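Local coordinates for extracellular solute-binding protein family 5 (Brucella melitensis, PDB 4ONY) that probably captures peptides or related solutes in the periplasm and hands them to an ABC transporter for uptake, at residues 317-322 with 481-486; 312-317 with 555-560; 434-439 with 461-466. One frame throughout, in Å; residues are numbered along the deposited sequence.

Contact 1: residues 317-322 with 481-486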
loop_
_atom_site.group_PDB
_atom_site.type_symbol
_atom_site.label_atom_id
_atom_site.label_comp_id
_atom_site.label_asym_id
_atom_site.label_seq_id
_atom_site.Cartn_x
_atom_site.Cartn_y
_atom_site.Cartn_z
ATOM N N THR A 317 -0.528 -18.589 -16.322
ATOM C CA THR A 317 -1.397 -19.757 -16.497
ATOM C C THR A 317 -1.963 -19.826 -17.910
ATOM O O THR A 317 -2.477 -20.854 -18.306
ATOM C CB THR A 317 -2.573 -19.853 -15.470
ATOM O OG1 THR A 317 -3.560 -18.857 -15.714
ATOM C CG2 THR A 317 -2.078 -19.771 -14.027
ATOM N N ARG A 318 -1.865 -18.743 -18.682
ATOM C CA ARG A 318 -2.258 -18.803 -20.094
ATOM C C ARG A 318 -1.353 -19.743 -20.906
ATOM O O ARG A 318 -1.729 -20.188 -21.994
ATOM C CB ARG A 318 -2.213 -17.392 -20.750
ATOM C CG ARG A 318 -3.075 -16.344 -20.030
ATOM C CD ARG A 318 -2.757 -14.933 -20.561
ATOM N NE ARG A 318 -3.401 -13.831 -19.819
ATOM C CZ ARG A 318 -2.942 -13.296 -18.710
ATOM N NH1 ARG A 318 -1.865 -13.793 -18.110
ATOM N NH2 ARG A 318 -3.601 -12.307 -18.132
ATOM N N ARG A 319 -0.116 -19.936 -20.484
ATOM C CA ARG A 319 0.788 -20.796 -21.235
ATOM C C ARG A 319 0.498 -22.255 -20.883
ATOM O O ARG A 319 0.401 -22.596 -19.694
ATOM C CB ARG A 319 2.242 -20.444 -20.907
ATOM C CG ARG A 319 2.643 -19.024 -21.327
ATOM C CD ARG A 319 3.332 -19.040 -22.652
ATOM N NE ARG A 319 3.326 -17.735 -23.314
ATOM C CZ ARG A 319 4.374 -16.925 -23.424
ATOM N NH1 ARG A 319 5.583 -17.240 -22.914
ATOM N NH2 ARG A 319 4.217 -15.791 -24.095
ATOM N N PRO A 320 0.366 -23.142 -21.890
ATOM C CA PRO A 320 0.026 -24.514 -21.547
ATOM C C PRO A 320 0.959 -25.165 -20.480
ATOM O O PRO A 320 0.526 -25.982 -19.640
ATOM C CB PRO A 320 0.160 -25.220 -22.895
ATOM C CG PRO A 320 -0.267 -24.150 -23.881
ATOM C CD PRO A 320 0.254 -22.875 -23.329
ATOM N N ILE A 321 2.239 -24.836 -20.510
ATOM C CA ILE A 321 3.157 -25.404 -19.516
ATOM C C ILE A 321 2.675 -25.204 -18.079
ATOM O O ILE A 321 3.037 -25.986 -17.209
ATOM C CB ILE A 321 4.575 -24.801 -19.598
ATOM C CG1 ILE A 321 4.508 -23.284 -19.562
ATOM C CG2 ILE A 321 5.280 -25.307 -20.849
ATOM C CD1 ILE A 321 5.860 -22.626 -19.450
ATOM N N PHE A 322 1.895 -24.143 -17.831
ATOM C CA PHE A 322 1.506 -23.763 -16.472
ATOM C C PHE A 322 -0.022 -23.747 -16.280
ATOM O O PHE A 322 -0.516 -23.178 -15.310
ATOM C CB PHE A 322 2.054 -22.378 -16.126
ATOM C CG PHE A 322 3.569 -22.282 -15.960
ATOM C CD1 PHE A 322 4.331 -23.335 -15.461
ATOM C CD2 PHE A 322 4.189 -21.083 -16.173
ATOM C CE1 PHE A 322 5.697 -23.221 -15.281
ATOM C CE2 PHE A 322 5.553 -20.939 -15.985
ATOM C CZ PHE A 322 6.303 -22.016 -15.533
ATOM N N ASP A 481 3.369 -11.535 -22.406
ATOM C CA ASP A 481 4.345 -12.307 -23.196
ATOM C C ASP A 481 5.524 -12.838 -22.322
ATOM O O ASP A 481 6.606 -12.280 -22.348
ATOM C CB ASP A 481 4.843 -11.489 -24.383
ATOM C CG ASP A 481 5.797 -12.269 -25.245
ATOM O OD1 ASP A 481 5.898 -13.514 -25.077
ATOM O OD2 ASP A 481 6.441 -11.630 -26.073
ATOM N N TYR A 482 5.249 -13.834 -21.480
ATOM C CA TYR A 482 6.233 -14.424 -20.583
ATOM C C TYR A 482 5.688 -15.772 -20.037
ATOM O O TYR A 482 4.473 -15.999 -20.040
ATOM C CB TYR A 482 6.569 -13.480 -19.407
ATOM C CG TYR A 482 5.328 -12.990 -18.687
ATOM C CD1 TYR A 482 4.717 -13.756 -17.704
ATOM C CD2 TYR A 482 4.759 -11.759 -19.011
ATOM C CE1 TYR A 482 3.562 -13.319 -17.065
ATOM C CE2 TYR A 482 3.611 -11.322 -18.386
ATOM C CZ TYR A 482 3.011 -12.112 -17.409
ATOM O OH TYR A 482 1.859 -11.675 -16.833
ATOM N N ASP A 483 6.593 -16.626 -19.572
ATOM C CA ASP A 483 6.252 -17.830 -18.842
ATOM C C ASP A 483 6.100 -17.471 -17.365
ATOM O O ASP A 483 5.065 -17.744 -16.750
ATOM C CB ASP A 483 7.341 -18.909 -18.996
ATOM C CG ASP A 483 7.452 -19.434 -20.410
ATOM O OD1 ASP A 483 6.431 -19.390 -21.142
ATOM O OD2 ASP A 483 8.554 -19.879 -20.786
ATOM N N MET A 484 7.142 -16.868 -16.810
ATOM C CA MET A 484 7.202 -16.543 -15.385
ATOM C C MET A 484 7.926 -15.209 -15.216
ATOM O O MET A 484 8.883 -14.899 -16.018
ATOM C CB MET A 484 7.949 -17.653 -14.638
ATOM C CG MET A 484 8.114 -17.393 -13.144
ATOM S SD MET A 484 8.873 -18.749 -12.219
ATOM C CE MET A 484 7.525 -19.920 -12.153
ATOM N N ILE A 485 7.482 -14.419 -14.232
ATOM C CA ILE A 485 8.134 -13.174 -13.824
ATOM C C ILE A 485 8.145 -13.114 -12.302
ATOM O O ILE A 485 7.528 -13.956 -11.647
ATOM C CB ILE A 485 7.347 -11.896 -14.320
ATOM C CG1 ILE A 485 5.877 -11.945 -13.880
ATOM C CG2 ILE A 485 7.427 -11.757 -15.855
ATOM C CD1 ILE A 485 5.026 -10.734 -14.258
ATOM N N LEU A 486 8.777 -12.080 -11.749
ATOM C CA LEU A 486 8.558 -11.692 -10.363
ATOM C C LEU A 486 7.453 -10.621 -10.355
ATOM O O LEU A 486 7.464 -9.689 -11.181
ATOM C CB LEU A 486 9.846 -11.159 -9.718
ATOM C CG LEU A 486 10.983 -12.132 -9.368
ATOM C CD1 LEU A 486 11.930 -12.284 -10.532
ATOM C CD2 LEU A 486 11.793 -11.611 -8.211
#

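Contact 2: residues 312-317 with 555-560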
loop_
_atom_site.group_PDB
_atom_site.type_symbol
_atom_site.label_atom_id
_atom_site.label_comp_id
_atom_site.label_asym_id
_atom_site.label_seq_id
_atom_site.Cartn_x
_atom_site.Cartn_y
_atom_site.Cartn_z
ATOM N N GLY A 312 6.383 -12.365 -5.292
ATOM C CA GLY A 312 6.396 -13.778 -5.654
ATOM C C GLY A 312 6.789 -14.021 -7.075
ATOM O O GLY A 312 6.759 -13.080 -7.892
ATOM N N PHE A 313 7.126 -15.283 -7.403
ATOM C CA PHE A 313 7.217 -15.673 -8.798
ATOM C C PHE A 313 5.803 -15.889 -9.266
ATOM O O PHE A 313 4.983 -16.430 -8.521
ATOM C CB PHE A 313 8.022 -16.939 -8.992
ATOM C CG PHE A 313 9.472 -16.804 -8.701
ATOM C CD1 PHE A 313 10.313 -16.144 -9.584
ATOM C CD2 PHE A 313 10.028 -17.391 -7.574
ATOM C CE1 PHE A 313 11.670 -16.051 -9.353
ATOM C CE2 PHE A 313 11.416 -17.314 -7.349
ATOM C CZ PHE A 313 12.231 -16.640 -8.247
ATOM N N VAL A 314 5.488 -15.408 -10.455
ATOM C CA VAL A 314 4.170 -15.478 -11.029
ATOM C C VAL A 314 4.148 -16.419 -12.203
ATOM O O VAL A 314 4.938 -16.283 -13.122
ATOM C CB VAL A 314 3.668 -14.101 -11.497
ATOM C CG1 VAL A 314 2.232 -14.218 -11.971
ATOM C CG2 VAL A 314 3.659 -13.104 -10.336
ATOM N N PHE A 315 3.275 -17.410 -12.164
ATOM C CA PHE A 315 3.077 -18.322 -13.281
ATOM C C PHE A 315 2.092 -17.695 -14.262
ATOM O O PHE A 315 0.966 -17.357 -13.870
ATOM C CB PHE A 315 2.421 -19.636 -12.821
ATOM C CG PHE A 315 3.260 -20.479 -11.861
ATOM C CD1 PHE A 315 4.265 -21.316 -12.352
ATOM C CD2 PHE A 315 2.968 -20.482 -10.519
ATOM C CE1 PHE A 315 5.019 -22.123 -11.494
ATOM C CE2 PHE A 315 3.719 -21.268 -9.639
ATOM C CZ PHE A 315 4.744 -22.087 -10.140
ATOM N N ASN A 316 2.472 -17.581 -15.537
ATOM C CA ASN A 316 1.474 -17.245 -16.570
ATOM C C ASN A 316 0.638 -18.462 -16.958
ATOM O O ASN A 316 1.011 -19.231 -17.840
ATOM C CB ASN A 316 2.110 -16.652 -17.827
ATOM C CG ASN A 316 1.084 -16.101 -18.801
ATOM O OD1 ASN A 316 -0.121 -16.165 -18.563
ATOM N ND2 ASN A 316 1.570 -15.578 -19.942
ATOM N N THR A 317 -0.528 -18.589 -16.322
ATOM C CA THR A 317 -1.397 -19.757 -16.497
ATOM C C THR A 317 -1.963 -19.826 -17.910
ATOM O O THR A 317 -2.477 -20.854 -18.306
ATOM C CB THR A 317 -2.573 -19.853 -15.470
ATOM O OG1 THR A 317 -3.560 -18.857 -15.714
ATOM C CG2 THR A 317 -2.078 -19.771 -14.027
ATOM N N ASP A 555 -2.115 -21.792 -6.605
ATOM C CA ASP A 555 -0.681 -21.630 -6.881
ATOM C C ASP A 555 -0.425 -20.727 -8.117
ATOM O O ASP A 555 0.270 -21.095 -9.082
ATOM C CB ASP A 555 0.007 -22.990 -7.000
ATOM C CG ASP A 555 0.038 -23.717 -5.680
ATOM O OD1 ASP A 555 0.972 -23.445 -4.869
ATOM O OD2 ASP A 555 -0.866 -24.546 -5.448
ATOM N N TYR A 556 -0.976 -19.512 -8.049
ATOM C CA TYR A 556 -0.740 -18.526 -9.082
ATOM C C TYR A 556 0.584 -17.810 -8.887
ATOM O O TYR A 556 1.208 -17.434 -9.861
ATOM C CB TYR A 556 -1.896 -17.530 -9.109
ATOM C CG TYR A 556 -3.246 -18.182 -9.391
ATOM C CD1 TYR A 556 -3.474 -18.820 -10.588
ATOM C CD2 TYR A 556 -4.255 -18.156 -8.478
ATOM C CE1 TYR A 556 -4.674 -19.418 -10.877
ATOM C CE2 TYR A 556 -5.476 -18.721 -8.754
ATOM C CZ TYR A 556 -5.701 -19.347 -9.947
ATOM O OH TYR A 556 -6.919 -19.950 -10.187
ATOM N N TYR A 557 0.982 -17.638 -7.622
ATOM C CA TYR A 557 2.256 -17.102 -7.212
ATOM C C TYR A 557 3.009 -18.169 -6.430
ATOM O O TYR A 557 2.392 -19.042 -5.798
ATOM C CB TYR A 557 2.076 -15.890 -6.300
ATOM C CG TYR A 557 1.731 -14.564 -6.967
ATOM C CD1 TYR A 557 0.707 -14.462 -7.873
ATOM C CD2 TYR A 557 2.428 -13.415 -6.664
ATOM C CE1 TYR A 557 0.374 -13.241 -8.436
ATOM C CE2 TYR A 557 2.106 -12.212 -7.241
ATOM C CZ TYR A 557 1.082 -12.137 -8.118
ATOM O OH TYR A 557 0.758 -10.965 -8.707
ATOM N N VAL A 558 4.341 -18.135 -6.498
ATOM C CA VAL A 558 5.196 -18.802 -5.521
ATOM C C VAL A 558 5.574 -17.654 -4.577
ATOM O O VAL A 558 6.367 -16.793 -4.928
ATOM C CB VAL A 558 6.479 -19.359 -6.124
ATOM C CG1 VAL A 558 7.298 -20.081 -5.068
ATOM C CG2 VAL A 558 6.161 -20.279 -7.313
ATOM N N PRO A 559 4.968 -17.616 -3.399
ATOM C CA PRO A 559 5.179 -16.465 -2.520
ATOM C C PRO A 559 6.622 -16.464 -1.992
ATOM O O PRO A 559 7.155 -17.519 -1.605
ATOM C CB PRO A 559 4.130 -16.685 -1.432
ATOM C CG PRO A 559 3.985 -18.181 -1.330
ATOM C CD PRO A 559 4.169 -18.681 -2.757
ATOM N N LEU A 560 7.252 -15.287 -1.944
ATOM C CA LEU A 560 8.650 -15.195 -1.559
ATOM C C LEU A 560 8.766 -14.722 -0.123
ATOM O O LEU A 560 8.570 -15.535 0.781
ATOM C CB LEU A 560 9.412 -14.322 -2.562
ATOM C CG LEU A 560 9.578 -14.966 -3.944
ATOM C CD1 LEU A 560 10.218 -14.048 -4.996
ATOM C CD2 LEU A 560 10.361 -16.257 -3.826
#

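Contact 3: residues 434-439 with 461-466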
loop_
_atom_site.group_PDB
_atom_site.type_symbol
_atom_site.label_atom_id
_atom_site.label_comp_id
_atom_site.label_asym_id
_atom_site.label_seq_id
_atom_site.Cartn_x
_atom_site.Cartn_y
_atom_site.Cartn_z
ATOM N N PHE A 434 10.777 -30.534 -20.039
ATOM C CA PHE A 434 10.084 -29.398 -19.420
ATOM C C PHE A 434 11.070 -28.241 -19.279
ATOM O O PHE A 434 12.132 -28.386 -18.666
ATOM C CB PHE A 434 9.497 -29.775 -18.054
ATOM C CG PHE A 434 8.520 -28.764 -17.520
ATOM C CD1 PHE A 434 7.428 -28.387 -18.270
ATOM C CD2 PHE A 434 8.665 -28.210 -16.278
ATOM C CE1 PHE A 434 6.487 -27.452 -17.799
ATOM C CE2 PHE A 434 7.742 -27.303 -15.779
ATOM C CZ PHE A 434 6.648 -26.903 -16.532
ATOM N N ALA A 435 10.703 -27.103 -19.833
ATOM C CA ALA A 435 11.548 -25.943 -19.864
ATOM C C ALA A 435 10.702 -24.672 -19.887
ATOM O O ALA A 435 9.618 -24.676 -20.441
ATOM C CB ALA A 435 12.412 -25.996 -21.093
ATOM N N PHE A 436 11.201 -23.603 -19.274
ATOM C CA PHE A 436 10.527 -22.347 -19.332
ATOM C C PHE A 436 11.475 -21.204 -19.048
ATOM O O PHE A 436 12.638 -21.425 -18.671
ATOM C CB PHE A 436 9.323 -22.296 -18.390
ATOM C CG PHE A 436 9.645 -22.385 -16.924
ATOM C CD1 PHE A 436 9.793 -21.225 -16.164
ATOM C CD2 PHE A 436 9.646 -23.612 -16.268
ATOM C CE1 PHE A 436 10.011 -21.298 -14.806
ATOM C CE2 PHE A 436 9.836 -23.694 -14.903
ATOM C CZ PHE A 436 10.038 -22.530 -14.173
ATOM N N GLU A 437 10.999 -19.995 -19.293
ATOM C CA GLU A 437 11.791 -18.784 -19.107
ATOM C C GLU A 437 11.307 -17.945 -17.919
ATOM O O GLU A 437 10.097 -17.686 -17.769
ATOM C CB GLU A 437 11.700 -17.915 -20.377
ATOM C CG GLU A 437 12.430 -16.585 -20.320
ATOM C CD GLU A 437 12.117 -15.755 -21.524
ATOM O OE1 GLU A 437 11.128 -15.021 -21.534
ATOM O OE2 GLU A 437 12.895 -15.789 -22.486
ATOM N N ILE A 438 12.232 -17.461 -17.112
ATOM C CA ILE A 438 11.920 -16.412 -16.135
ATOM C C ILE A 438 12.437 -15.063 -16.666
ATOM O O ILE A 438 13.669 -14.890 -16.840
ATOM C CB ILE A 438 12.534 -16.692 -14.761
ATOM C CG1 ILE A 438 12.061 -18.058 -14.227
ATOM C CG2 ILE A 438 12.132 -15.599 -13.781
ATOM C CD1 ILE A 438 12.708 -18.469 -12.919
ATOM N N MET A 439 11.521 -14.136 -16.950
ATOM C CA MET A 439 11.890 -12.807 -17.408
ATOM C C MET A 439 12.134 -11.944 -16.162
ATOM O O MET A 439 11.216 -11.754 -15.301
ATOM C CB MET A 439 10.808 -12.188 -18.281
ATOM C CG MET A 439 11.188 -10.820 -18.878
ATOM S SD MET A 439 9.999 -10.108 -20.073
ATOM C CE MET A 439 8.536 -9.838 -18.978
ATOM N N ILE A 461 14.398 -29.967 -14.649
ATOM C CA ILE A 461 13.701 -28.884 -15.340
ATOM C C ILE A 461 14.683 -27.788 -15.828
ATOM O O ILE A 461 15.474 -27.292 -15.051
ATOM C CB ILE A 461 12.659 -28.247 -14.420
ATOM C CG1 ILE A 461 11.724 -29.329 -13.906
ATOM C CG2 ILE A 461 11.905 -27.127 -15.149
ATOM C CD1 ILE A 461 10.789 -28.846 -12.841
ATOM N N ALA A 462 14.619 -27.429 -17.100
ATOM C CA ALA A 462 15.523 -26.454 -17.649
ATOM C C ALA A 462 14.859 -25.048 -17.581
ATOM O O ALA A 462 13.780 -24.822 -18.109
ATOM C CB ALA A 462 15.864 -26.828 -19.079
ATOM N N VAL A 463 15.513 -24.112 -16.947
ATOM C CA VAL A 463 14.983 -22.779 -16.813
ATOM C C VAL A 463 15.909 -21.760 -17.387
ATOM O O VAL A 463 17.060 -21.767 -17.052
ATOM C CB VAL A 463 14.804 -22.460 -15.316
ATOM C CG1 VAL A 463 14.289 -21.052 -15.116
ATOM C CG2 VAL A 463 13.867 -23.458 -14.684
ATOM N N GLU A 464 15.420 -20.892 -18.268
ATOM C CA GLU A 464 16.220 -19.815 -18.851
ATOM C C GLU A 464 15.932 -18.508 -18.116
ATOM O O GLU A 464 14.776 -18.186 -17.870
ATOM C CB GLU A 464 15.870 -19.669 -20.336
ATOM C CG GLU A 464 16.060 -20.966 -21.149
ATOM C CD GLU A 464 15.290 -20.966 -22.448
ATOM O OE1 GLU A 464 14.482 -20.050 -22.771
ATOM O OE2 GLU A 464 15.466 -21.946 -23.171
ATOM N N ILE A 465 16.957 -17.799 -17.695
ATOM C CA ILE A 465 16.748 -16.510 -17.065
ATOM C C ILE A 465 17.094 -15.452 -18.076
ATOM O O ILE A 465 18.210 -15.404 -18.562
ATOM C CB ILE A 465 17.567 -16.369 -15.777
ATOM C CG1 ILE A 465 17.068 -17.413 -14.758
ATOM C CG2 ILE A 465 17.384 -14.980 -15.186
ATOM C CD1 ILE A 465 18.004 -17.647 -13.617
ATOM N N HIS A 466 16.149 -14.590 -18.404
ATOM C CA HIS A 466 16.367 -13.616 -19.446
ATOM C C HIS A 466 16.098 -12.214 -18.891
ATOM O O HIS A 466 14.946 -11.898 -18.556
ATOM C CB HIS A 466 15.381 -13.960 -20.558
ATOM C CG HIS A 466 15.553 -13.121 -21.783
ATOM N ND1 HIS A 466 14.550 -12.312 -22.282
ATOM C CD2 HIS A 466 16.627 -12.915 -22.572
ATOM C CE1 HIS A 466 15.002 -11.644 -23.325
ATOM N NE2 HIS A 466 16.252 -12.006 -23.531
HETATM O O HOH W 1 14.789 -17.393 -23.011
#

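Contact 1: residues 317-322 with 481-486
Arg319 stretches across to the 481-486 segment and hands one terminal nitrogen to each of two aspartates. NH1 of Arg319 donates to Asp483 OD1 at 2.9 Å, while NH2 of Arg319 donates to Asp481 OD1 at 3.0 Å, and both oxygens lie close to the guanidinium plane. The carboxylates receive it differently. Asp481 OD1 is met on its anti side, whereas Asp483 OD1 is approached from above the carboxylate plane, the two flat groups standing 85° apart. A bend at chi2 (-97°) lets the arginine span the pair. Over one guanidinium face lies the Tyr482 carbonyl group, with C of Tyr482 3.2 Å from NH1 of Arg319; this is contact over the face and no hydrogen bond, and Tyr482 O is instead bound by Asn316 ND2.

The apolar side is built by Ile321 and Phe322. CD1 of Ile321 sits over the centre of the Phe322 ring and also packs 3.7 Å from Asp483 CG. At its edge, CE2 of Phe322 comes 3.3 Å from Asp483 O, and CZ of Phe322 meets Met484 CE at 4.2 Å.

Asp483 has a second polar partner, since its OD2 accepts the backbone N-H of Glu437. With one cation serving two carboxylates, and another bond on the second oxygen of Asp483, both aspartates are probably kept ionised, and the two salt bridges tie the loop 317-322 to the residues leading into strand 484-489.

Contact 2: residues 312-317 with 555-560
Phe313 O takes the N-H of Val558 at 2.7 Å, and the same oxygen also receives a CA-H...O contact from Tyr557 CA at 3.1 Å. The return bond is more bent: Phe313 N reaches Val558 O at 3.0 Å with an angle of 139° at the hydrogen. A third bond, Phe315 N to Tyr556 O at 3.1 Å, extends the antiparallel pairing to Tyr556, one residue before strand 557-559.

Val314 and Tyr557 form a non-hydrogen-bonded pair on one face, their side chains lying alongside and pointing the same way. With CG2 of Val314 anti to its carbonyl carbon, that methyl rests over the centre of the Tyr557 ring, 3.6 Å from the centroid, a CH-pi contact. On the other face, CG2 of Val558 presses on Phe315 CE2 at 3.5 Å, and Leu560 CD1 lies over the rim of the Phe313 ring. Past the strand end, CG2 of Thr317 meets the edge of the Tyr556 ring.

Strand 310-315 is thus an inner strand, with 557-562 along one side and 484-489 along the other; Arg328 of helix 325-333 packs on Phe315, Thr317 and Tyr556, and Tyr452 of helix 443-458 stacks on Phe313.

Contact 3: residues 434-439 with 461-466
Val463 divides its two methyls between neighbours on the strand 435-439. CG1 of Val463, anti to the backbone N (chi1 178°), is turned to Ile438, where it lies 3.7 Å from CD1. The other methyl, CG2 of Val463, rides over one face of the Phe436 ring, 4.2 Å from its centroid and offset toward the rim. CG of Phe436 lies between the backbone N and the carbonyl carbon (chi1 65°), which swings the ring back toward Val463, so that its broad side is turned to the valine. Ile461 CG2 completes the row, touching Phe436 CE2 at 4.0 Å and Phe434 CD2 at 3.6 Å.

The opposite face carries the polar groups, Glu437, Glu464 and His466, beside two alanines. Glu437 runs out extended, and its OE2 comes 3.6 Å from CB of His466, the carboxylate and imidazole planes only 18° apart. OE2 of Glu437 and OE1 of Glu464 are 4.6 Å apart, and one water donates to both, at 2.7 Å from Glu464 OE1. The water, together with a salt bridge from Arg476 to Glu437 OE1, probably eases the repulsion between the two acids. Further along this face, the methyl groups of Ala435 and Ala462 touch.

Five backbone hydrogen bonds alternate between the strands from Phe434 to His466, the shortest being Ile438 N to Glu464 O at 2.8 Å. Helix 443-458 packs on the apolar face: Leu456 touches Phe436 and Val463, and Ala449 and Leu450 touch Ile465. Two parallel neighbouring strands joined by a helix lying on one face make a classical beta-alpha-beta crossover, here at the margin of the mixed sheet in this solute-binding protein.

All three contacts reach one mixed sheet, contact 1 through strand 484-489, which runs between the strands of the other two. On one side it pairs with strand 310-315 of contact 2, Ile485 O lying 2.8 Å from Val314 N; on the other it pairs with strand 435-440 of contact 3, Met484 O being 2.9 Å from Met439 N. Contacts 1 and 2 share Thr317, and their centres are about 9 Å apart. Contact 1 lies about 10 Å from contact 3, centre to centre, whereas contacts 2 and 3 are about 14 Å apart and do not touch. The bound 1-ethoxy-2-(2-ethoxyethoxy)ethane is held by other residues, among them Gln222, Arg226 and Tyr257.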